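Local structure of novel immune-type receptor 11 (Ictalurus punctatus, 2QTE) at residues E60-D64 against S65-M69; T10-R13 against G14-V17; T70-D73 against Q74-D77. The protein probably acts as a cell-surface immune receptor of the bony-fish NITR family, one member of which mediates allogeneic recognition, through an immunoglobulin V-type extracellular domain. The protein carries 1 engineered substitution. All coordinates share one frame; numbering follows the deposited sequence.

Contact 1 (E60-D64 against S65-M69)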
loop_
_atom_site.group_PDB
_atom_site.type_symbol
_atom_site.label_atom_id
_atom_site.label_comp_id
_atom_site.label_asym_id
_atom_site.label_seq_id
_atom_site.Cartn_x
_atom_site.Cartn_y
_atom_site.Cartn_z
ATOM N N GLU A 60 14.262 -1.478 -10.140
ATOM C CA GLU A 60 15.502 -2.075 -10.582
ATOM C C GLU A 60 15.236 -3.576 -10.694
ATOM O O GLU A 60 14.594 -4.156 -9.806
ATOM C CB GLU A 60 16.574 -1.799 -9.517
ATOM C CG GLU A 60 17.982 -2.072 -9.975
ATOM C CD GLU A 60 18.642 -0.865 -10.651
ATOM O OE1 GLU A 60 19.827 -1.023 -11.044
ATOM O OE2 GLU A 60 17.995 0.224 -10.780
ATOM N N GLY A 61 15.685 -4.202 -11.785
ATOM C CA GLY A 61 15.567 -5.658 -11.889
ATOM C C GLY A 61 14.157 -6.155 -12.161
ATOM O O GLY A 61 13.880 -7.367 -12.087
ATOM N N PHE A 62 13.241 -5.233 -12.454
ATOM C CA PHE A 62 12.024 -5.640 -13.151
ATOM C C PHE A 62 12.340 -5.947 -14.619
ATOM O O PHE A 62 12.746 -5.061 -15.374
ATOM C CB PHE A 62 10.902 -4.600 -13.063
ATOM C CG PHE A 62 9.594 -5.154 -13.506
ATOM C CD1 PHE A 62 9.106 -6.328 -12.915
ATOM C CD2 PHE A 62 8.866 -4.554 -14.549
ATOM C CE1 PHE A 62 7.902 -6.924 -13.344
ATOM C CE2 PHE A 62 7.638 -5.105 -14.976
ATOM C CZ PHE A 62 7.149 -6.295 -14.375
ATOM N N LYS A 63 12.223 -7.205 -15.020
ATOM C CA LYS A 63 12.593 -7.556 -16.374
ATOM C C LYS A 63 11.362 -7.942 -17.213
ATOM O O LYS A 63 11.119 -9.136 -17.455
ATOM C CB LYS A 63 13.627 -8.670 -16.365
ATOM C CG LYS A 63 14.965 -8.221 -15.769
ATOM C CD LYS A 63 16.098 -9.170 -16.092
ATOM C CE LYS A 63 17.246 -8.993 -15.087
ATOM N NZ LYS A 63 17.898 -7.619 -15.079
ATOM N N ASP A 64 10.556 -6.945 -17.599
ATOM C CA ASP A 64 9.340 -7.245 -18.384
ATOM C C ASP A 64 8.819 -6.102 -19.255
ATOM O O ASP A 64 8.012 -5.250 -18.812
ATOM C CB ASP A 64 8.204 -7.789 -17.523
ATOM C CG ASP A 64 7.194 -8.593 -18.353
ATOM O OD1 ASP A 64 6.908 -8.160 -19.477
ATOM O OD2 ASP A 64 6.707 -9.658 -17.899
ATOM N N SER A 65 9.194 -6.170 -20.516
ATOM C CA SER A 65 8.976 -5.084 -21.442
ATOM C C SER A 65 7.543 -5.036 -21.972
ATOM O O SER A 65 7.257 -4.247 -22.880
ATOM C CB SER A 65 9.990 -5.205 -22.576
ATOM O OG SER A 65 11.226 -4.690 -22.084
ATOM N N ARG A 66 6.636 -5.862 -21.401
ATOM C CA ARG A 66 5.191 -5.727 -21.682
ATOM C C ARG A 66 4.590 -4.464 -21.047
ATOM O O ARG A 66 3.606 -3.950 -21.566
ATOM C CB ARG A 66 4.383 -6.964 -21.262
ATOM C CG ARG A 66 4.600 -8.215 -22.221
ATOM C CD ARG A 66 3.995 -9.527 -21.673
ATOM N NE ARG A 66 4.269 -9.582 -20.260
ATOM C CZ ARG A 66 3.334 -9.515 -19.324
ATOM N NH1 ARG A 66 3.716 -9.513 -18.039
ATOM N NH2 ARG A 66 2.047 -9.468 -19.667
ATOM N N PHE A 67 5.172 -4.008 -19.929
ATOM C CA PHE A 67 4.714 -2.811 -19.224
ATOM C C PHE A 67 5.336 -1.552 -19.786
ATOM O O PHE A 67 6.501 -1.558 -20.207
ATOM C CB PHE A 67 5.019 -2.887 -17.716
ATOM C CG PHE A 67 4.218 -3.973 -16.984
ATOM C CD1 PHE A 67 4.480 -5.327 -17.213
ATOM C CD2 PHE A 67 3.237 -3.640 -16.104
ATOM C CE1 PHE A 67 3.716 -6.352 -16.537
ATOM C CE2 PHE A 67 2.482 -4.624 -15.412
ATOM C CZ PHE A 67 2.719 -5.973 -15.629
ATOM N N SER A 68 4.566 -0.465 -19.745
ATOM C CA SER A 68 5.027 0.869 -20.146
ATOM C C SER A 68 4.129 1.819 -19.412
ATOM O O SER A 68 3.276 1.389 -18.628
ATOM C CB SER A 68 4.909 1.112 -21.650
ATOM O OG SER A 68 3.589 0.927 -22.116
ATOM N N MET A 69 4.347 3.106 -19.609
ATOM C CA MET A 69 3.474 4.111 -19.032
ATOM C C MET A 69 3.249 5.215 -20.031
ATOM O O MET A 69 4.032 5.408 -20.958
ATOM C CB MET A 69 4.111 4.721 -17.779
ATOM C CG MET A 69 4.228 3.799 -16.593
ATOM S SD MET A 69 4.428 4.619 -15.001
ATOM C CE MET A 69 2.771 5.236 -14.874
HETATM O O HOH W 1 9.086 -2.171 -19.261
#
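From Asp-64 to Phe-67 the chain folds into a type I beta turn, closed by a hydrogen bond from Phe-67 N to Asp-64 O that is long, at 3.3 Å, but nearly straight. A water donates to this same Asp-64 O and to Phe-67 O, 2.8 Å from the latter, and so bridges the carbonyls of the first and last residues of the turn, Phe-67 being also the first residue of strand 67-71. Inside the turn sits a second, smaller ring: Asp-64 OD1 takes the N-H of Arg-66 at 3.0 Å, which makes an Asx turn. The carboxylate can do this because its CG lies anti to the backbone N (chi1 -158°), leaning forward over the residues that follow.

Its other oxygen holds the Arg-66 side chain. Arg-66 bends at chi3, and NH1 donates to Asp-64 OD2 at 3.0 Å in a salt bridge; the oxygen lies in the guanidinium plane, whereas NH1 comes from above the carboxylate plane. NE adds weak bonds to both oxygens. In the immunoglobulin V fold this is the entry to strand D, where an arginine classically pairs with an aspartate before strand F. Here Arg-66 NH2 makes that salt bridge to Asp-87 and also bonds to Gly-82 O, so the guanidinium is gripped along two edges and probably cannot turn freely.

On the inner side the loop is closed by aromatics. Phe-62 drives the CE2-CZ edge of its ring into one face of Phe-67, a T-shaped pair with centroids 5.5 Å apart and planes at 80°. The nearest atoms are Phe-62 CE2 and Phe-67 CD1, at 3.9 Å. Phe-46 meets each of these two rings edge-to-face, and Arg-36 of strand 32-37 touches both.

Contact 2 (T10-R13 against G14-V17)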
loop_
_atom_site.group_PDB
_atom_site.type_symbol
_atom_site.label_atom_id
_atom_site.label_comp_id
_atom_site.label_asym_id
_atom_site.label_seq_id
_atom_site.Cartn_x
_atom_site.Cartn_y
_atom_site.Cartn_z
ATOM N N THR A 10 -11.460 -6.399 -15.653
ATOM C CA THR A 10 -11.482 -7.819 -15.981
ATOM C C THR A 10 -11.010 -7.985 -17.393
ATOM O O THR A 10 -11.557 -7.387 -18.298
ATOM C CB THR A 10 -12.881 -8.404 -15.869
ATOM O OG1 THR A 10 -13.460 -8.007 -14.622
ATOM C CG2 THR A 10 -12.820 -9.917 -15.948
ATOM N N VAL A 11 -9.967 -8.783 -17.570
ATOM C CA VAL A 11 -9.310 -8.930 -18.844
ATOM C C VAL A 11 -9.117 -10.420 -19.134
ATOM O O VAL A 11 -9.133 -11.238 -18.213
ATOM C CB VAL A 11 -7.922 -8.207 -18.872
ATOM C CG1 VAL A 11 -8.059 -6.704 -18.550
ATOM C CG2 VAL A 11 -6.905 -8.894 -17.929
ATOM N N LYS A 12 -8.953 -10.763 -20.417
ATOM C CA LYS A 12 -8.484 -12.104 -20.813
ATOM C C LYS A 12 -6.964 -12.128 -21.119
ATOM O O LYS A 12 -6.367 -11.094 -21.448
ATOM C CB LYS A 12 -9.263 -12.579 -22.037
ATOM C CG LYS A 12 -10.776 -12.463 -21.861
ATOM C CD LYS A 12 -11.537 -12.786 -23.103
ATOM C CE LYS A 12 -12.997 -13.190 -22.742
ATOM N NZ LYS A 12 -13.847 -11.972 -22.637
ATOM N N ARG A 13 -6.352 -13.315 -21.013
ATOM C CA ARG A 13 -5.008 -13.563 -21.476
ATOM C C ARG A 13 -4.781 -12.883 -22.839
ATOM O O ARG A 13 -5.585 -13.030 -23.756
ATOM C CB ARG A 13 -4.780 -15.087 -21.579
ATOM C CG ARG A 13 -3.395 -15.553 -22.038
ATOM C CD ARG A 13 -2.347 -15.322 -20.953
ATOM N NE ARG A 13 -1.052 -15.980 -21.192
ATOM C CZ ARG A 13 -0.102 -15.547 -22.026
ATOM N NH1 ARG A 13 -0.280 -14.450 -22.758
ATOM N NH2 ARG A 13 1.037 -16.223 -22.140
ATOM N N GLY A 14 -3.720 -12.090 -22.928
ATOM C CA GLY A 14 -3.313 -11.491 -24.183
ATOM C C GLY A 14 -3.969 -10.171 -24.496
ATOM O O GLY A 14 -3.674 -9.582 -25.527
ATOM N N GLU A 15 -4.839 -9.710 -23.600
ATOM C CA GLU A 15 -5.515 -8.407 -23.745
ATOM C C GLU A 15 -4.588 -7.198 -23.427
ATOM O O GLU A 15 -3.628 -7.322 -22.671
ATOM C CB GLU A 15 -6.802 -8.431 -22.881
ATOM C CG GLU A 15 -7.603 -7.133 -22.784
ATOM C CD GLU A 15 -9.029 -7.330 -22.294
ATOM O OE1 GLU A 15 -9.465 -8.484 -22.039
ATOM O OE2 GLU A 15 -9.720 -6.300 -22.187
ATOM N N ASN A 16 -4.821 -6.064 -24.077
ATOM C CA ASN A 16 -4.063 -4.870 -23.728
ATOM C C ASN A 16 -4.822 -4.091 -22.703
ATOM O O ASN A 16 -6.043 -3.969 -22.788
ATOM C CB ASN A 16 -3.722 -3.998 -24.942
ATOM C CG ASN A 16 -3.060 -4.790 -26.034
ATOM O OD1 ASN A 16 -2.308 -5.717 -25.759
ATOM N ND2 ASN A 16 -3.372 -4.471 -27.260
ATOM N N VAL A 17 -4.121 -3.584 -21.702
ATOM C CA VAL A 17 -4.809 -2.849 -20.669
ATOM C C VAL A 17 -4.054 -1.598 -20.210
ATOM O O VAL A 17 -2.819 -1.558 -20.214
ATOM C CB VAL A 17 -5.219 -3.769 -19.472
ATOM C CG1 VAL A 17 -4.070 -4.658 -19.003
ATOM C CG2 VAL A 17 -5.774 -2.931 -18.304
HETATM O O HOH W 2 -11.486 -9.647 -23.568
#
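Lys-12 and Glu-15 are the ends of a type II beta turn, the link that carries an immunoglobulin V domain from strand 7-10 in one sheet to strand 17-19 in the other. Two hydrogen bonds join these end residues. Glu-15 N donates to Lys-12 O at 3.0 Å, closing the turn in the ordinary way. The second returns through the side chain: Lys-12 N gives its hydrogen to Glu-15 OE1 at 2.8 Å, nearly straight, approaching on the anti side and somewhat out of the carboxylate plane. Glu-15 gets there by stretching, with CG anti to the backbone N (chi1 175°) and an extended chain beyond it, so the carboxylate reaches back past the turn. With an alanine in place of Glu-15, Lys-12 N would probably lose this acceptor, and the incoming arm of the turn its side-chain tether.

Gly-14 takes the third position with a positive phi of 87°, where a side chain would run into Arg-13 O.

Charge plays a looser part. Lys-12 NZ stays 5.6 Å from Glu-15 OE1, too far for an ion pair; a water donates to that OE1 and is only weakly bonded by the ammonium.

The remaining contacts are van der Waals. Val-11 faces the returning arm, its aliphatic CB and CG1 resting against the Glu-15 carboxylate, with CB 3.5 Å from OE1. Leu-109 of strand 100-110 touches both Val-11 and Val-17, while Val-11 is tied by backbone hydrogen bonding to Gln-110. Across the two arms of the turn the valines themselves make a loose apolar contact, Val-11 CG1 lying 4.2 Å from Val-17 CB.

Contact 3 (T70-D73 against Q74-D77)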
loop_
_atom_site.group_PDB
_atom_site.type_symbol
_atom_site.label_atom_id
_atom_site.label_comp_id
_atom_site.label_asym_id
_atom_site.label_seq_id
_atom_site.Cartn_x
_atom_site.Cartn_y
_atom_site.Cartn_z
ATOM N N THR A 70 2.140 5.915 -19.837
ATOM C CA THR A 70 1.875 7.175 -20.483
ATOM C C THR A 70 2.024 8.245 -19.416
ATOM O O THR A 70 1.230 8.301 -18.455
ATOM C CB THR A 70 0.481 7.106 -21.070
ATOM O OG1 THR A 70 0.470 6.048 -22.047
ATOM C CG2 THR A 70 0.070 8.444 -21.754
ATOM N N VAL A 71 3.073 9.060 -19.528
ATOM C CA VAL A 71 3.314 10.103 -18.539
ATOM C C VAL A 71 3.310 11.459 -19.240
ATOM O O VAL A 71 4.092 11.677 -20.169
ATOM C CB VAL A 71 4.638 9.880 -17.789
ATOM C CG1 VAL A 71 4.930 11.016 -16.787
ATOM C CG2 VAL A 71 4.637 8.447 -17.110
ATOM N N ASN A 72 2.415 12.347 -18.804
ATOM C CA ASN A 72 2.390 13.726 -19.267
ATOM C C ASN A 72 1.903 14.702 -18.158
ATOM O O ASN A 72 1.976 14.376 -16.982
ATOM C CB ASN A 72 1.602 13.869 -20.580
ATOM C CG ASN A 72 0.148 13.412 -20.488
ATOM O OD1 ASN A 72 -0.587 13.749 -19.552
ATOM N ND2 ASN A 72 -0.285 12.664 -21.495
ATOM N N ASP A 73 1.447 15.893 -18.532
ATOM C CA ASP A 73 0.933 16.867 -17.554
ATOM C C ASP A 73 -0.345 16.390 -16.865
ATOM O O ASP A 73 -0.748 16.916 -15.814
ATOM C CB ASP A 73 0.659 18.216 -18.244
ATOM C CG ASP A 73 1.892 19.128 -18.295
ATOM O OD1 ASP A 73 1.941 19.966 -19.238
ATOM O OD2 ASP A 73 2.807 19.021 -17.418
ATOM N N GLN A 74 -1.000 15.406 -17.477
ATOM C CA GLN A 74 -2.307 15.006 -17.015
ATOM C C GLN A 74 -2.350 13.555 -16.572
ATOM O O GLN A 74 -3.238 13.185 -15.800
ATOM C CB GLN A 74 -3.378 15.304 -18.069
ATOM C CG GLN A 74 -3.559 16.837 -18.369
ATOM C CD GLN A 74 -2.681 17.338 -19.530
ATOM O OE1 GLN A 74 -1.511 17.709 -19.349
ATOM N NE2 GLN A 74 -3.254 17.339 -20.732
ATOM N N LYS A 75 -1.386 12.748 -17.018
ATOM C CA LYS A 75 -1.505 11.293 -16.908
ATOM C C LYS A 75 -0.309 10.638 -16.277
ATOM O O LYS A 75 0.827 11.034 -16.512
ATOM C CB LYS A 75 -1.689 10.674 -18.300
ATOM C CG LYS A 75 -2.980 11.036 -18.989
ATOM C CD LYS A 75 -3.080 10.377 -20.347
ATOM C CE LYS A 75 -4.332 10.820 -21.053
ATOM N NZ LYS A 75 -4.787 9.816 -22.058
ATOM N N PHE A 76 -0.552 9.603 -15.494
ATOM C CA PHE A 76 0.530 8.780 -15.044
ATOM C C PHE A 76 -0.011 7.362 -15.156
ATOM O O PHE A 76 -0.196 6.660 -14.144
ATOM C CB PHE A 76 0.883 9.198 -13.625
ATOM C CG PHE A 76 2.107 8.536 -13.066
ATOM C CD1 PHE A 76 3.362 8.759 -13.629
ATOM C CD2 PHE A 76 2.019 7.714 -11.947
ATOM C CE1 PHE A 76 4.489 8.156 -13.123
ATOM C CE2 PHE A 76 3.163 7.105 -11.441
ATOM C CZ PHE A 76 4.394 7.323 -12.016
ATOM N N ASP A 77 -0.329 6.961 -16.380
ATOM C CA ASP A 77 -1.091 5.701 -16.576
ATOM C C ASP A 77 -0.183 4.531 -16.907
ATOM O O ASP A 77 0.733 4.669 -17.686
ATOM C CB ASP A 77 -2.121 5.847 -17.674
ATOM C CG ASP A 77 -3.031 7.063 -17.487
ATOM O OD1 ASP A 77 -3.134 7.593 -16.349
ATOM O OD2 ASP A 77 -3.677 7.446 -18.475
#
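Val-71 lays its CG2 methyl beside the ring of Phe-76, 3.7 Å from CD1, the two side chains running alongside each other from a non-hydrogen-bonded antiparallel pair. CG1 of Val-71 points anti to the backbone N (chi1 177°), which leaves CG2 as the branch nearest the ring. Tyr-49 and Met-23 touch both residues, and the ring of Trp-34 meets Phe-76 with the planes almost parallel.

Thr-70 and Asp-77 form the neighbouring hydrogen-bonded pair, each N-H reaching the partner's carbonyl O at 2.9 Å, and their side chains lie on the face opposite to Val-71 and Phe-76. Here the Thr-70 CG2 methyl lies 4.0 Å from Lys-75 CD. The Asp-77 carboxylate finds its main partner outside the hairpin, OD1 accepting from Cys-21 N.

Beyond the strands, Asn-72 holds the bend. Its N donates to Lys-75 O, and its side chain folds back over the turn, with CG between the backbone N and the carbonyl carbon (chi1 59°). That brings OD1 to Gln-74 N at 2.7 Å, in the carbonyl plane of the amide, and within a weak bond of Lys-75 N. The bond to Gln-74 N makes an Asx turn, with the weaker one to Lys-75 N beside it, at the tip of the D-E beta hairpin of an immunoglobulin V domain.

In the fold
Contacts 1 and 3 share strand 67-71: contact 1 leads into it and contact 3 turns it back into strand 76-80, with centres about 17 Å apart. They touch where Met-69 CE packs 3.4 Å from Phe-76 O, and Trp-34 adjoins both of these residues. Contact 2 belongs to the turn between the two sheets and touches neither, its nearest atoms being about 6 Å from contact 1 and about 7 Å from contact 3. The loop around Gly-82 nevertheless links contacts 1 and 2: Arg-66 binds Gly-82 O, Asn-16 binds Gly-82 N, and Arg-84 is touched by both Arg-66 and Arg-13.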